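Local structure of copper-transporting ATPase PAA2, chloroplastic (Arabidopsis thaliana, 5LBK) at residues A[70-75]-A[122-127]. The protein uses the energy of ATP hydrolysis to move copper across the chloroplast thylakoid membrane into the lumen, and this chain is its nucleotide-binding domain. Residues are numbered along the deposited sequence; the frame is centred on the assembly and turned at random.
Sequences GRFVAV and GREGEG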
loop_
_atom_site.group_PDB
_atom_site.type_symbol
_atom_site.label_atom_id
_atom_site.label_comp_id
_atom_site.label_asym_id
_atom_site.label_seq_id
_atom_site.Cartn_x
_atom_site.Cartn_y
_atom_site.Cartn_z
ATOM N N GLY A 70 14.363 1.469 -6.729
ATOM C CA GLY A 70 15.491 1.328 -5.829
ATOM C C GLY A 70 15.143 1.145 -4.367
ATOM O O GLY A 70 16.057 1.003 -3.543
ATOM N N ARG A 71 13.859 1.119 -4.018
ATOM C CA ARG A 71 13.422 0.895 -2.646
ATOM C C ARG A 71 12.324 -0.144 -2.598
ATOM O O ARG A 71 11.420 -0.141 -3.437
ATOM C CB ARG A 71 12.917 2.169 -2.024
ATOM C CG ARG A 71 14.044 3.105 -1.587
ATOM C CD ARG A 71 14.554 2.712 -0.192
ATOM N NE ARG A 71 15.869 3.280 0.076
ATOM C CZ ARG A 71 16.109 4.526 0.458
ATOM N NH1 ARG A 71 15.108 5.380 0.632
ATOM N NH2 ARG A 71 17.365 4.912 0.665
ATOM N N PHE A 72 12.383 -1.018 -1.596
ATOM C CA PHE A 72 11.314 -1.983 -1.407
ATOM C C PHE A 72 10.061 -1.304 -0.858
ATOM O O PHE A 72 10.135 -0.420 0.004
ATOM C CB PHE A 72 11.767 -3.109 -0.483
ATOM C CG PHE A 72 12.649 -4.116 -1.208
ATOM C CD1 PHE A 72 12.091 -5.006 -2.112
ATOM C CD2 PHE A 72 14.020 -4.078 -1.075
ATOM C CE1 PHE A 72 12.924 -5.893 -2.813
ATOM C CE2 PHE A 72 14.817 -4.952 -1.765
ATOM C CZ PHE A 72 14.251 -5.832 -2.649
ATOM N N VAL A 73 8.910 -1.753 -1.356
ATOM C CA VAL A 73 7.569 -1.301 -0.975
ATOM C C VAL A 73 6.753 -2.556 -0.704
ATOM O O VAL A 73 6.867 -3.546 -1.451
ATOM C CB VAL A 73 6.910 -0.457 -2.089
ATOM C CG1 VAL A 73 5.420 -0.101 -1.716
ATOM C CG2 VAL A 73 7.751 0.808 -2.388
ATOM N N ALA A 74 6.021 -2.561 0.393
ATOM C CA ALA A 74 5.200 -3.697 0.817
ATOM C C ALA A 74 3.737 -3.268 0.949
ATOM O O ALA A 74 3.456 -2.168 1.397
ATOM C CB ALA A 74 5.736 -4.259 2.128
ATOM N N VAL A 75 2.813 -4.132 0.518
ATOM C CA VAL A 75 1.382 -3.925 0.579
ATOM C C VAL A 75 0.738 -5.146 1.211
ATOM O O VAL A 75 1.016 -6.267 0.794
ATOM C CB VAL A 75 0.789 -3.696 -0.833
ATOM C CG1 VAL A 75 -0.683 -3.410 -0.734
ATOM C CG2 VAL A 75 1.458 -2.516 -1.528
ATOM N N GLY A 122 3.797 0.263 2.849
ATOM C CA GLY A 122 5.018 0.645 3.524
ATOM C C GLY A 122 6.217 0.689 2.595
ATOM O O GLY A 122 6.237 0.029 1.559
ATOM N N ARG A 123 7.213 1.508 2.961
ATOM C CA ARG A 123 8.429 1.661 2.149
ATOM C C ARG A 123 9.698 1.599 2.986
ATOM O O ARG A 123 9.768 2.236 4.037
ATOM C CB ARG A 123 8.392 2.981 1.381
ATOM C CG ARG A 123 9.521 3.163 0.415
ATOM C CD ARG A 123 9.099 4.242 -0.532
ATOM N NE ARG A 123 10.115 4.569 -1.485
ATOM C CZ ARG A 123 11.110 5.414 -1.267
ATOM N NH1 ARG A 123 11.245 6.036 -0.098
ATOM N NH2 ARG A 123 11.982 5.614 -2.232
ATOM N N GLU A 124 10.732 0.872 2.502
ATOM C CA GLU A 124 11.940 0.703 3.300
ATOM C C GLU A 124 12.541 2.082 3.568
ATOM O O GLU A 124 12.589 2.940 2.685
ATOM C CB GLU A 124 12.970 -0.196 2.615
ATOM C CG GLU A 124 14.007 -0.819 3.616
ATOM C CD GLU A 124 14.649 -2.100 3.119
ATOM O OE1 GLU A 124 14.794 -2.241 1.890
ATOM O OE2 GLU A 124 15.054 -2.937 3.968
ATOM N N GLY A 125 13.027 2.281 4.784
ATOM C CA GLY A 125 13.580 3.556 5.191
ATOM C C GLY A 125 12.569 4.543 5.722
ATOM O O GLY A 125 12.971 5.610 6.201
ATOM N N GLU A 126 11.274 4.230 5.662
ATOM C CA GLU A 126 10.219 5.157 6.035
ATOM C C GLU A 126 9.165 4.502 6.911
ATOM O O GLU A 126 8.468 5.177 7.663
ATOM C CB GLU A 126 9.507 5.709 4.796
ATOM C CG GLU A 126 10.324 6.621 3.933
ATOM C CD GLU A 126 9.457 7.313 2.933
ATOM O OE1 GLU A 126 9.251 6.748 1.844
ATOM O OE2 GLU A 126 8.933 8.397 3.264
ATOM N N GLY A 127 8.971 3.215 6.757
ATOM C CA GLY A 127 7.879 2.554 7.456
ATOM C C GLY A 127 6.555 2.692 6.722
ATOM O O GLY A 127 6.509 2.815 5.497
#
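In the six-stranded antiparallel sheet of this P-type ATPase nucleotide-binding domain, strand 71-76 pairs with the end of strand 117-123, just where the latter enters the turn to strand 127-134. Ala74 and Gly122 form a hydrogen-bonded pair: Ala74 N gives to Gly122 O at 2.8 Å, and Gly122 N returns a bond to Ala74 O. One step on, Val73 faces Arg123 as a non-hydrogen-bonded pair, after which Glu124 N reaches Phe72 O at 2.9 Å in a nearly straight bond (167°). The hydrogen bonding thus runs one residue past the end of the strand, into the turn, where Glu126 and Gly127 both face Arg123 in a classic beta bulge and both donate their N-H to Arg123 O. On the Val73 side of the sheet, Val73 CG2 lies 4.1 Å from Arg123 CG, and Val27 of helix 17-27 packs on Val73 and Met23 of the same helix on Arg123. The Arg123 chain is extended from CG to NE, with CG anti to the backbone N (chi1 -174°), which carries its guanidinium past Val73 to Arg71. There the two arginines cross at about a right angle; Arg71 CG sits over one face of the Arg123 guanidinium, 3.3 Å from Arg123 NH2, while Arg123 NH1 comes to the edge of the Arg71 guanidinium. The nearness of these like charges is probably eased by Glu126, whose OE1 forms a salt bridge with Arg123 NH1 and also hydrogen-bonds Tyr15 OH. Phe72 and Glu124 extend side by side, both touching Phe85, their ring and carboxylate planes 70° apart, and Glu124 OE1 meets the ring edge 3.6 Å from Phe72 CD2.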